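Local coordinates for protein CDA peptide synthetase I (Streptomyces coelicolor, PDB 5DU9) that belongs to the peptide synthetases and here forms a condensation domain whose pocket holds a bound (2S)-2-amino-N-butyl-propanamide, at residues A30-G35 against S387-D392; V156-I161 against P306-N311; V288-P293 against S360-N365; M382-S387 against D408-P413. The protein carries 1 engineered substitution. All blocks are in the same frame, centred on the assembly; numbering follows the deposited sequence.

None of the four contacts is a surface one: contacts 2 and 4 are buried, while contacts 1 and 3 are partly so. Contacts 1, 2 and 4 all reach the six-stranded sheet, through strands 33-40, 149-157 and 379-384, and contacts 1 and 4 share S387. Contact 3 lies farther off and pairs strand 287-294 with the edge strand of the four-stranded sheet, to which strand 404-411 of contact 4 also belongs. Their chemistry differs accordingly. Contact 3 is led by backbone hydrogen bonds, contact 4 is a carboxylate and water network between two sheets, and contacts 1 and 2 rest on carbon atoms laid over aromatic rings beside the bound ligand.

Contact 1: A30-G35 against S387-D392; sequences AHYRTG and SGPTTD
H31 lies opposite P389 and T34 opposite S387, with CA atoms 5.8 Å apart in the first pair, and the touching parts run in almost exactly opposite directions, 176° apart. The resemblance to paired strands stops there, because the backbones exchange no bonds. On one side the chain from A30 to R33 makes a type I turn before entering its strand; on the other it passes through G388, whose backbone angles (phi 153°) call for a residue without a CB.

P389 carries most of the contact. Its CG sits above one face of the Y32 ring, 3.6 Å from the centroid and displaced toward CE2, and the two side chains cross at about a right angle, making a CH-pi contact. Proline suits this place, since its rigid, compact ring can lay a CH2 over the pi face. The same ring leans on a carbonyl: H31 O is 3.2 Å from P389 CB and only slightly farther from P389 CG and CD. Farther along, T34 turns its methyl to the loop, CG2 resting 3.6 Å from G388 CA and against S387 O. OG1 is lodged between the backbone N and the carbonyl carbon (chi1 55°), which leaves CG2 as the branch turned to the loop.

The loop of S387 and P389 borders the pocket of the bound (2S)-2-amino-N-butyl-propanamide. Helix 14-24 packs on Y32 through V19, A22 and Q23. T34 leans on V156 of strand 149-157, the neighbour of its own strand 33-40, and R33 reaches a salt bridge with D125 in helix 114-126.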
loop_
_atom_site.group_PDB
_atom_site.type_symbol
_atom_site.label_atom_id
_atom_site.label_comp_id
_atom_site.label_asym_id
_atom_site.label_seq_id
_atom_site.Cartn_x
_atom_site.Cartn_y
_atom_site.Cartn_z
ATOM N N ALA A 30 -15.157 -7.300 -5.741
ATOM C CA ALA A 30 -13.713 -7.530 -5.751
ATOM C C ALA A 30 -12.957 -6.250 -5.411
ATOM O O ALA A 30 -11.769 -6.116 -5.710
ATOM C CB ALA A 30 -13.274 -8.056 -7.109
ATOM N N HIS A 31 -13.643 -5.314 -4.770
ATOM C CA HIS A 31 -13.077 -3.990 -4.545
ATOM C C HIS A 31 -11.916 -3.988 -3.562
ATOM O O HIS A 31 -11.148 -3.028 -3.533
ATOM C CB HIS A 31 -14.163 -3.029 -4.066
ATOM C CG HIS A 31 -15.191 -2.730 -5.108
ATOM N ND1 HIS A 31 -14.864 -2.225 -6.349
ATOM C CD2 HIS A 31 -16.537 -2.874 -5.105
ATOM C CE1 HIS A 31 -15.963 -2.065 -7.062
ATOM N NE2 HIS A 31 -16.992 -2.454 -6.331
ATOM N N TYR A 32 -11.782 -5.047 -2.766
ATOM C CA TYR A 32 -10.653 -5.153 -1.843
ATOM C C TYR A 32 -9.605 -6.151 -2.346
ATOM O O TYR A 32 -8.757 -6.614 -1.581
ATOM C CB TYR A 32 -11.159 -5.509 -0.437
ATOM C CG TYR A 32 -11.724 -4.284 0.252
ATOM C CD1 TYR A 32 -13.045 -3.898 0.055
ATOM C CD2 TYR A 32 -10.924 -3.486 1.056
ATOM C CE1 TYR A 32 -13.556 -2.762 0.655
ATOM C CE2 TYR A 32 -11.427 -2.349 1.661
ATOM C CZ TYR A 32 -12.741 -1.993 1.462
ATOM O OH TYR A 32 -13.238 -0.858 2.063
ATOM N N ARG A 33 -9.648 -6.452 -3.644
ATOM C CA ARG A 33 -8.527 -7.115 -4.310
ATOM C C ARG A 33 -7.424 -6.098 -4.556
ATOM O O ARG A 33 -7.658 -5.054 -5.171
ATOM C CB ARG A 33 -8.936 -7.736 -5.649
ATOM C CG ARG A 33 -9.908 -8.913 -5.587
ATOM C CD ARG A 33 -9.282 -10.178 -5.015
ATOM N NE ARG A 33 -7.971 -10.502 -5.587
ATOM C CZ ARG A 33 -7.744 -11.386 -6.557
ATOM N NH1 ARG A 33 -8.735 -12.075 -7.117
ATOM N NH2 ARG A 33 -6.501 -11.593 -6.969
ATOM N N THR A 34 -6.224 -6.412 -4.083
ATOM C CA THR A 34 -5.065 -5.549 -4.269
ATOM C C THR A 34 -3.943 -6.351 -4.900
ATOM O O THR A 34 -4.044 -7.570 -5.042
ATOM C CB THR A 34 -4.598 -4.949 -2.936
ATOM O OG1 THR A 34 -4.361 -6.004 -1.999
ATOM C CG2 THR A 34 -5.655 -4.023 -2.377
ATOM N N GLY A 35 -2.871 -5.678 -5.289
ATOM C CA GLY A 35 -1.776 -6.394 -5.905
ATOM C C GLY A 35 -0.534 -5.579 -6.158
ATOM O O GLY A 35 -0.535 -4.348 -6.103
ATOM N N SER A 387 -3.251 -0.567 -4.763
ATOM C CA SER A 387 -2.969 -0.528 -3.329
ATOM C C SER A 387 -4.221 -0.671 -2.466
ATOM O O SER A 387 -4.121 -0.967 -1.278
ATOM C CB SER A 387 -2.241 0.772 -2.960
ATOM O OG SER A 387 -3.128 1.880 -2.894
ATOM N N GLY A 388 -5.395 -0.477 -3.057
ATOM C CA GLY A 388 -6.639 -0.588 -2.317
ATOM C C GLY A 388 -7.736 0.264 -2.922
ATOM O O GLY A 388 -7.461 1.128 -3.753
ATOM N N PRO A 389 -8.989 0.029 -2.507
ATOM C CA PRO A 389 -10.105 0.816 -3.038
ATOM C C PRO A 389 -10.093 2.240 -2.505
ATOM O O PRO A 389 -9.478 2.496 -1.471
ATOM C CB PRO A 389 -11.337 0.057 -2.545
ATOM C CG PRO A 389 -10.884 -0.602 -1.300
ATOM C CD PRO A 389 -9.440 -0.961 -1.512
ATOM N N THR A 390 -10.775 3.144 -3.199
ATOM C CA THR A 390 -10.779 4.545 -2.809
ATOM C C THR A 390 -12.099 5.224 -3.155
ATOM O O THR A 390 -12.769 4.869 -4.130
ATOM C CB THR A 390 -9.610 5.308 -3.479
ATOM O OG1 THR A 390 -9.595 6.671 -3.033
ATOM C CG2 THR A 390 -9.729 5.265 -4.989
ATOM N N THR A 391 -12.471 6.191 -2.322
ATOM C CA THR A 391 -13.620 7.044 -2.583
ATOM C C THR A 391 -13.240 8.210 -3.493
ATOM O O THR A 391 -14.106 8.901 -4.030
ATOM C CB THR A 391 -14.209 7.608 -1.278
ATOM O OG1 THR A 391 -13.201 8.343 -0.573
ATOM C CG2 THR A 391 -14.723 6.487 -0.391
ATOM N N ASP A 392 -11.940 8.421 -3.665
ATOM C CA ASP A 392 -11.453 9.569 -4.416
ATOM C C ASP A 392 -10.140 9.226 -5.124
ATOM O O ASP A 392 -10.149 8.796 -6.277
ATOM C CB ASP A 392 -11.286 10.769 -3.473
ATOM C CG ASP A 392 -10.524 11.920 -4.102
ATOM O OD1 ASP A 392 -10.779 12.233 -5.279
ATOM O OD2 ASP A 392 -9.666 12.512 -3.414
#

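Contact 2: V156-I161 against P306-N311; sequences VHHIVI and PGMVSN. With UM2 ((2S)-2-amino-N-butyl-propanamide), chain E.
I161 and G307 bring their backbones together, CA to CA 4.8 Å, where the loop after strand 149-157 passes the loop before strand 311-318. G307 takes extended backbone angles that suit glycine (phi 170°), and two CA-H...O contacts join the chains in both directions: G307 CA lies 3.3 Å from V160 O, and I161 CA lies close to G307 O.

M308 supplies the side-chain half. Its CB and CG run along the carbonyls of H158 and I159, with CG 3.2 Å from H158 O; a bend at chi2 (50°) then turns the chain back so that its terminal methyl reaches the imidazole. The methyl CE ends above one face of H158, 3.6 Å from the ring centroid, in a CH-pi contact, while SD lies obliquely to the ring. A flexible, unbranched methionine fits such a curved path well.

With M308 CE over one face, the imidazole uses its nitrogens at the edge. NE2 accepts a bond from the ligand amine, NCQ of UM2, at 2.8 Å and in the ring plane, and ND1 gives a weak bond to I161 O. The preceding H157 points elsewhere: its ND1 takes the I159 N-H at 3.1 Å, in plane, which tightens the turn, while its NE2 meets Q23.

The paired histidines, followed by D162, which binds V309 N, form the HHxxxDG signature of condensation domains, here closing one side of the ligand pocket.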
loop_
_atom_site.group_PDB
_atom_site.type_symbol
_atom_site.label_atom_id
_atom_site.label_comp_id
_atom_site.label_asym_id
_atom_site.label_seq_id
_atom_site.Cartn_x
_atom_site.Cartn_y
_atom_site.Cartn_z
ATOM N N VAL A 156 -3.785 -10.364 -4.145
ATOM C CA VAL A 156 -4.256 -10.770 -2.831
ATOM C C VAL A 156 -5.611 -10.169 -2.537
ATOM O O VAL A 156 -6.063 -9.248 -3.221
ATOM C CB VAL A 156 -3.278 -10.343 -1.710
ATOM C CG1 VAL A 156 -1.902 -10.964 -1.919
ATOM C CG2 VAL A 156 -3.171 -8.816 -1.627
ATOM N N HIS A 157 -6.262 -10.714 -1.519
ATOM C CA HIS A 157 -7.339 -10.008 -0.857
ATOM C C HIS A 157 -6.692 -9.148 0.211
ATOM O O HIS A 157 -5.824 -9.622 0.938
ATOM C CB HIS A 157 -8.356 -10.959 -0.241
ATOM C CG HIS A 157 -9.651 -10.296 0.095
ATOM N ND1 HIS A 157 -9.763 -9.343 1.084
ATOM C CD2 HIS A 157 -10.885 -10.429 -0.445
ATOM C CE1 HIS A 157 -11.016 -8.924 1.147
ATOM N NE2 HIS A 157 -11.715 -9.564 0.227
ATOM N N HIS A 158 -7.091 -7.884 0.297
ATOM C CA HIS A 158 -6.474 -6.969 1.246
ATOM C C HIS A 158 -6.565 -7.479 2.691
ATOM O O HIS A 158 -5.753 -7.096 3.536
ATOM C CB HIS A 158 -7.113 -5.578 1.126
ATOM C CG HIS A 158 -6.196 -4.458 1.510
ATOM N ND1 HIS A 158 -5.093 -4.641 2.315
ATOM C CD2 HIS A 158 -6.204 -3.146 1.178
ATOM C CE1 HIS A 158 -4.469 -3.487 2.472
ATOM N NE2 HIS A 158 -5.126 -2.563 1.794
ATOM N N ILE A 159 -7.524 -8.354 2.977
ATOM C CA ILE A 159 -7.700 -8.823 4.347
ATOM C C ILE A 159 -6.538 -9.700 4.826
ATOM O O ILE A 159 -6.369 -9.866 6.029
ATOM C CB ILE A 159 -9.039 -9.597 4.526
ATOM C CG1 ILE A 159 -9.457 -9.590 6.000
ATOM C CG2 ILE A 159 -8.944 -11.023 3.983
ATOM C CD1 ILE A 159 -10.892 -10.035 6.247
ATOM N N VAL A 160 -5.731 -10.249 3.912
ATOM C CA VAL A 160 -4.624 -11.119 4.330
ATOM C C VAL A 160 -3.235 -10.486 4.150
ATOM O O VAL A 160 -2.280 -10.916 4.798
ATOM C CB VAL A 160 -4.633 -12.486 3.583
ATOM C CG1 VAL A 160 -5.831 -13.324 4.022
ATOM C CG2 VAL A 160 -4.619 -12.310 2.076
ATOM N N ILE A 161 -3.121 -9.479 3.290
ATOM C CA ILE A 161 -1.810 -8.917 2.942
ATOM C C ILE A 161 -1.866 -7.407 2.750
ATOM O O ILE A 161 -2.663 -6.908 1.947
ATOM C CB ILE A 161 -1.250 -9.569 1.645
ATOM C CG1 ILE A 161 -0.836 -11.027 1.898
ATOM C CG2 ILE A 161 -0.062 -8.778 1.076
ATOM C CD1 ILE A 161 0.374 -11.207 2.805
ATOM N N PRO A 306 3.617 -11.380 8.462
ATOM C CA PRO A 306 2.778 -11.099 7.293
ATOM C C PRO A 306 1.300 -11.071 7.662
ATOM O O PRO A 306 0.828 -11.919 8.418
ATOM C CB PRO A 306 3.099 -12.254 6.341
ATOM C CG PRO A 306 4.466 -12.702 6.749
ATOM C CD PRO A 306 4.504 -12.534 8.237
ATOM N N GLY A 307 0.580 -10.086 7.145
ATOM C CA GLY A 307 -0.806 -9.908 7.519
ATOM C C GLY A 307 -1.343 -8.594 7.002
ATOM O O GLY A 307 -0.822 -8.031 6.042
ATOM N N MET A 308 -2.406 -8.126 7.644
ATOM C CA MET A 308 -3.047 -6.870 7.306
ATOM C C MET A 308 -3.298 -6.112 8.602
ATOM O O MET A 308 -4.186 -6.478 9.371
ATOM C CB MET A 308 -4.353 -7.126 6.547
ATOM C CG MET A 308 -5.305 -5.944 6.484
ATOM S SD MET A 308 -4.516 -4.424 5.935
ATOM C CE MET A 308 -5.947 -3.460 5.440
ATOM N N VAL A 309 -2.495 -5.079 8.855
ATOM C CA VAL A 309 -2.629 -4.290 10.081
ATOM C C VAL A 309 -2.526 -2.793 9.833
ATOM O O VAL A 309 -2.627 -2.006 10.768
ATOM C CB VAL A 309 -1.555 -4.670 11.133
ATOM C CG1 VAL A 309 -1.918 -5.970 11.814
ATOM C CG2 VAL A 309 -0.179 -4.750 10.501
ATOM N N SER A 310 -2.345 -2.399 8.576
ATOM C CA SER A 310 -2.112 -1.000 8.257
ATOM C C SER A 310 -3.268 -0.093 8.684
ATOM O O SER A 310 -4.429 -0.512 8.769
ATOM C CB SER A 310 -1.851 -0.838 6.761
ATOM O OG SER A 310 -2.921 -1.358 6.005
ATOM N N ASN A 311 -2.911 1.157 8.955
ATOM C CA ASN A 311 -3.831 2.177 9.420
ATOM C C ASN A 311 -3.721 3.378 8.489
ATOM O O ASN A 311 -2.699 3.557 7.834
ATOM C CB ASN A 311 -3.497 2.556 10.866
ATOM C CG ASN A 311 -4.578 3.380 11.537
ATOM O OD1 ASN A 311 -5.755 3.322 11.180
ATOM N ND2 ASN A 311 -4.179 4.148 12.541
HETATM C CCH UM2 E . -9.991 0.186 7.182
HETATM C CCI UM2 E . -9.001 -0.797 6.583
HETATM C CCJ UM2 E . -9.204 -1.002 5.079
HETATM C CCK UM2 E . -8.569 0.100 4.232
HETATM N NCL UM2 E . -7.148 -0.088 3.973
HETATM C CCM UM2 E . -6.610 0.149 2.773
HETATM O OCN UM2 E . -7.243 0.076 1.731
HETATM C CCO UM2 E . -5.162 0.549 2.746
HETATM C CCP UM2 E . -5.054 2.064 2.891
HETATM N NCQ UM2 E . -4.554 0.164 1.457
#

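Contact 3: V288-P293 against S360-N365; sequences VVVSVP and SGPTVN
S291 and T363 form a backbone bridge: S291 N bonds P362 O at 2.9 Å, and V364 N bonds S291 O at 2.8 Å. Bonding from S291 to the residues on both sides of T363 is the pattern of a parallel bridge, here a single one, consistent with the 42° between the strand directions.

One side chain extends the pairing. S291 OG, anti to its carbonyl carbon (chi1 -62°), accepts the G361 N-H at 3.1 Å, the work of a small hydroxyl close to its own backbone. Beside it G361 CA approaches V289 O to 3.3 Å in a nearly straight CA-H...O contact; a glycine fits because the carbonyl occupies the place of a side chain.

Apolar contacts fill the rest. V290 CB meets V364 CG2 at 4.1 Å, and V290 CG1 lies near P362 CG, these valines and the proline facing helix 267-283. P293, lacking an N-H, sets its CD against V364 O and crosses N365 at about a right angle.

Main-chain polarity thus carries the junction between two sheets, and T363 OG1 is left to bond R312 of the ligand pocket.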
loop_
_atom_site.group_PDB
_atom_site.type_symbol
_atom_site.label_atom_id
_atom_site.label_comp_id
_atom_site.label_asym_id
_atom_site.label_seq_id
_atom_site.Cartn_x
_atom_site.Cartn_y
_atom_site.Cartn_z
ATOM N N VAL A 288 -5.968 22.114 4.146
ATOM C CA VAL A 288 -5.958 20.952 3.276
ATOM C C VAL A 288 -5.817 19.691 4.111
ATOM O O VAL A 288 -5.151 19.683 5.151
ATOM C CB VAL A 288 -4.825 21.031 2.232
ATOM C CG1 VAL A 288 -5.035 22.233 1.319
ATOM C CG2 VAL A 288 -3.468 21.106 2.908
ATOM N N VAL A 289 -6.472 18.633 3.654
ATOM C CA VAL A 289 -6.360 17.325 4.281
ATOM C C VAL A 289 -5.776 16.337 3.286
ATOM O O VAL A 289 -6.212 16.274 2.135
ATOM C CB VAL A 289 -7.726 16.814 4.773
ATOM C CG1 VAL A 289 -7.586 15.459 5.450
ATOM C CG2 VAL A 289 -8.348 17.821 5.727
ATOM N N VAL A 290 -4.769 15.597 3.731
ATOM C CA VAL A 290 -4.325 14.416 3.014
ATOM C C VAL A 290 -4.376 13.258 3.991
ATOM O O VAL A 290 -4.333 13.460 5.203
ATOM C CB VAL A 290 -2.912 14.578 2.430
ATOM C CG1 VAL A 290 -2.885 15.745 1.444
ATOM C CG2 VAL A 290 -1.888 14.780 3.523
ATOM N N SER A 291 -4.494 12.047 3.464
ATOM C CA SER A 291 -4.510 10.854 4.299
ATOM C C SER A 291 -3.192 10.120 4.155
ATOM O O SER A 291 -2.664 9.978 3.050
ATOM C CB SER A 291 -5.682 9.942 3.925
ATOM O OG SER A 291 -6.932 10.591 4.134
ATOM N N VAL A 292 -2.663 9.664 5.285
ATOM C CA VAL A 292 -1.356 9.045 5.336
ATOM C C VAL A 292 -1.466 7.630 5.903
ATOM O O VAL A 292 -2.027 7.436 6.976
ATOM C CB VAL A 292 -0.389 9.885 6.203
ATOM C CG1 VAL A 292 0.979 9.236 6.270
ATOM C CG2 VAL A 292 -0.282 11.298 5.646
ATOM N N PRO A 293 -0.946 6.631 5.176
ATOM C CA PRO A 293 -0.883 5.297 5.781
ATOM C C PRO A 293 0.289 5.140 6.749
ATOM O O PRO A 293 1.355 5.719 6.534
ATOM C CB PRO A 293 -0.719 4.364 4.574
ATOM C CG PRO A 293 -0.227 5.215 3.453
ATOM C CD PRO A 293 -0.350 6.663 3.828
ATOM N N SER A 360 -10.907 12.807 5.440
ATOM C CA SER A 360 -9.896 12.243 4.563
ATOM C C SER A 360 -9.547 13.211 3.454
ATOM O O SER A 360 -10.280 14.163 3.182
ATOM C CB SER A 360 -10.385 10.931 3.947
ATOM O OG SER A 360 -11.500 11.162 3.107
ATOM N N GLY A 361 -8.412 12.951 2.823
ATOM C CA GLY A 361 -8.038 13.610 1.590
ATOM C C GLY A 361 -7.447 12.543 0.701
ATOM O O GLY A 361 -7.580 11.354 1.001
ATOM N N PRO A 362 -6.786 12.949 -0.389
ATOM C CA PRO A 362 -6.085 11.928 -1.172
ATOM C C PRO A 362 -5.125 11.152 -0.288
ATOM O O PRO A 362 -4.472 11.749 0.562
ATOM C CB PRO A 362 -5.335 12.740 -2.232
ATOM C CG PRO A 362 -5.273 14.130 -1.686
ATOM C CD PRO A 362 -6.530 14.307 -0.895
ATOM N N THR A 363 -5.058 9.839 -0.458
ATOM C CA THR A 363 -4.085 9.049 0.276
ATOM C C THR A 363 -2.724 9.230 -0.373
ATOM O O THR A 363 -2.571 8.987 -1.568
ATOM C CB THR A 363 -4.455 7.557 0.308
ATOM O OG1 THR A 363 -5.721 7.391 0.960
ATOM C CG2 THR A 363 -3.394 6.754 1.060
ATOM N N VAL A 364 -1.749 9.676 0.415
ATOM C CA VAL A 364 -0.383 9.843 -0.067
ATOM C C VAL A 364 0.474 8.741 0.535
ATOM O O VAL A 364 0.823 8.779 1.714
ATOM C CB VAL A 364 0.189 11.222 0.296
ATOM C CG1 VAL A 364 1.602 11.382 -0.271
ATOM C CG2 VAL A 364 -0.724 12.316 -0.228
ATOM N N ASN A 365 0.800 7.762 -0.304
ATOM C CA ASN A 365 1.493 6.554 0.108
ATOM C C ASN A 365 2.876 6.493 -0.523
ATOM O O ASN A 365 3.036 5.987 -1.636
ATOM C CB ASN A 365 0.660 5.329 -0.288
ATOM C CG ASN A 365 1.287 4.020 0.143
ATOM O OD1 ASN A 365 2.273 3.996 0.874
ATOM N ND2 ASN A 365 0.698 2.916 -0.305
#

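Contact 4: M382-S387 against D408-P413; sequences MRSISS and DFEGNP
S387 and E410 meet just past a classic beta bulge, in which I385 and S386 both face G35 as strand 379-384 leaves the six-stranded sheet. Strand 404-411 belongs to the four-stranded sheet, so the contact spans two sheets; with S386 and E410 CA atoms 7.5 Å apart, side chains and water must do the joining.

In the first shell the E410 carboxylate takes two bonds from one residue. S387 OG donates to OE1 at 2.6 Å and S387 N to OE2 at 3.0 Å, both on syn sides and roughly 20° out of the carboxylate plane. The serine hydroxyl, set between its backbone N and carbonyl carbon (chi1 78°), stays beside its own N-H, and glutamate, extended beyond CG, is long enough to reach both.

Water 2 forms the next shell: it accepts from S384 OG and donates to E410 OE2 and D408 OD2, drawing the two acids, whose charges would otherwise probably disfavour each other, into one network. The outer shell fixes the acids: N394 ND2 bonds E410 OE1, and S245 OG bonds D408 OD1. R383, next to S384, is held by a salt bridge to E39.

D408 OD2 lies 3.4 Å from S384 O, but both are acceptors; the hydrogen bond that water 2 donates to D408 OD2 is 2.7 Å long.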
loop_
_atom_site.group_PDB
_atom_site.type_symbol
_atom_site.label_atom_id
_atom_site.label_comp_id
_atom_site.label_asym_id
_atom_site.label_seq_id
_atom_site.Cartn_x
_atom_site.Cartn_y
_atom_site.Cartn_z
ATOM N N MET A 382 10.080 -4.103 -7.333
ATOM C CA MET A 382 8.654 -4.114 -7.027
ATOM C C MET A 382 7.945 -2.914 -7.642
ATOM O O MET A 382 8.483 -1.807 -7.661
ATOM C CB MET A 382 8.440 -4.127 -5.511
ATOM C CG MET A 382 6.978 -4.205 -5.084
ATOM S SD MET A 382 6.813 -4.504 -3.311
ATOM C CE MET A 382 5.091 -4.077 -3.057
ATOM N N ARG A 383 6.742 -3.141 -8.158
ATOM C CA ARG A 383 5.870 -2.033 -8.515
ATOM C C ARG A 383 4.435 -2.356 -8.130
ATOM O O ARG A 383 4.003 -3.513 -8.139
ATOM C CB ARG A 383 5.978 -1.682 -10.006
ATOM C CG ARG A 383 5.235 -2.573 -10.989
ATOM C CD ARG A 383 5.163 -1.876 -12.347
ATOM N NE ARG A 383 4.754 -2.766 -13.434
ATOM C CZ ARG A 383 3.535 -2.812 -13.971
ATOM N NH1 ARG A 383 2.562 -2.017 -13.538
ATOM N NH2 ARG A 383 3.287 -3.663 -14.957
ATOM N N SER A 384 3.712 -1.307 -7.772
ATOM C CA SER A 384 2.343 -1.434 -7.305
ATOM C C SER A 384 1.400 -1.675 -8.478
ATOM O O SER A 384 1.602 -1.137 -9.566
ATOM C CB SER A 384 1.942 -0.173 -6.534
ATOM O OG SER A 384 0.626 -0.274 -6.025
ATOM N N ILE A 385 0.382 -2.504 -8.261
ATOM C CA ILE A 385 -0.656 -2.728 -9.267
ATOM C C ILE A 385 -1.945 -2.060 -8.807
ATOM O O ILE A 385 -2.588 -1.342 -9.572
ATOM C CB ILE A 385 -0.895 -4.235 -9.525
ATOM C CG1 ILE A 385 0.344 -4.876 -10.159
ATOM C CG2 ILE A 385 -2.114 -4.455 -10.417
ATOM C CD1 ILE A 385 0.728 -4.318 -11.527
ATOM N N SER A 386 -2.312 -2.306 -7.555
ATOM C CA SER A 386 -3.450 -1.640 -6.936
ATOM C C SER A 386 -3.303 -1.720 -5.425
ATOM O O SER A 386 -3.228 -2.808 -4.867
ATOM C CB SER A 386 -4.765 -2.271 -7.384
ATOM O OG SER A 386 -5.866 -1.603 -6.796
ATOM N N SER A 387 -3.251 -0.567 -4.763
ATOM C CA SER A 387 -2.969 -0.528 -3.329
ATOM C C SER A 387 -4.221 -0.671 -2.466
ATOM O O SER A 387 -4.121 -0.967 -1.278
ATOM C CB SER A 387 -2.241 0.772 -2.960
ATOM O OG SER A 387 -3.128 1.880 -2.894
ATOM N N ASP A 408 1.892 6.246 -9.106
ATOM C CA ASP A 408 0.587 5.718 -9.488
ATOM C C ASP A 408 -0.520 6.608 -8.941
ATOM O O ASP A 408 -0.578 6.869 -7.737
ATOM C CB ASP A 408 0.402 4.289 -8.971
ATOM C CG ASP A 408 1.102 3.255 -9.833
ATOM O OD1 ASP A 408 2.140 3.584 -10.434
ATOM O OD2 ASP A 408 0.603 2.112 -9.919
ATOM N N PHE A 409 -1.375 7.091 -9.834
ATOM C CA PHE A 409 -2.605 7.758 -9.437
ATOM C C PHE A 409 -3.731 6.747 -9.544
ATOM O O PHE A 409 -4.045 6.268 -10.632
ATOM C CB PHE A 409 -2.884 8.987 -10.304
ATOM C CG PHE A 409 -2.279 10.258 -9.768
ATOM C CD1 PHE A 409 -0.994 10.269 -9.253
ATOM C CD2 PHE A 409 -2.993 11.447 -9.796
ATOM C CE1 PHE A 409 -0.436 11.437 -8.760
ATOM C CE2 PHE A 409 -2.439 12.618 -9.302
ATOM C CZ PHE A 409 -1.161 12.612 -8.788
ATOM N N GLU A 410 -4.309 6.411 -8.399
ATOM C CA GLU A 410 -5.388 5.440 -8.320
ATOM C C GLU A 410 -6.688 6.173 -8.041
ATOM O O GLU A 410 -6.926 6.612 -6.915
ATOM C CB GLU A 410 -5.102 4.412 -7.225
ATOM C CG GLU A 410 -3.720 3.784 -7.310
ATOM C CD GLU A 410 -3.490 2.714 -6.256
ATOM O OE1 GLU A 410 -4.067 2.825 -5.155
ATOM O OE2 GLU A 410 -2.726 1.761 -6.524
ATOM N N GLY A 411 -7.517 6.307 -9.070
ATOM C CA GLY A 411 -8.732 7.096 -8.979
ATOM C C GLY A 411 -9.999 6.271 -8.929
ATOM O O GLY A 411 -10.136 5.277 -9.644
ATOM N N ASN A 412 -10.931 6.689 -8.076
ATOM C CA ASN A 412 -12.278 6.142 -8.084
ATOM C C ASN A 412 -12.879 6.346 -9.477
ATOM O O ASN A 412 -12.910 7.470 -9.975
ATOM C CB ASN A 412 -13.136 6.815 -7.010
ATOM C CG ASN A 412 -14.561 6.283 -6.974
ATOM O OD1 ASN A 412 -15.316 6.425 -7.933
ATOM N ND2 ASN A 412 -14.934 5.676 -5.857
ATOM N N PRO A 413 -13.351 5.262 -10.118
ATOM C CA PRO A 413 -13.777 5.374 -11.520
ATOM C C PRO A 413 -15.040 6.206 -11.736
ATOM O O PRO A 413 -15.321 6.582 -12.874
ATOM C CB PRO A 413 -14.011 3.918 -11.931
ATOM C CG PRO A 413 -14.277 3.196 -10.663
ATOM C CD PRO A 413 -13.440 3.876 -9.625
HETATM O O HOH W 1 1.296 0.163 -11.589
HETATM O O HOH W 2 -0.708 0.959 -7.913
HETATM O O HOH W 3 3.190 0.984 -10.788
#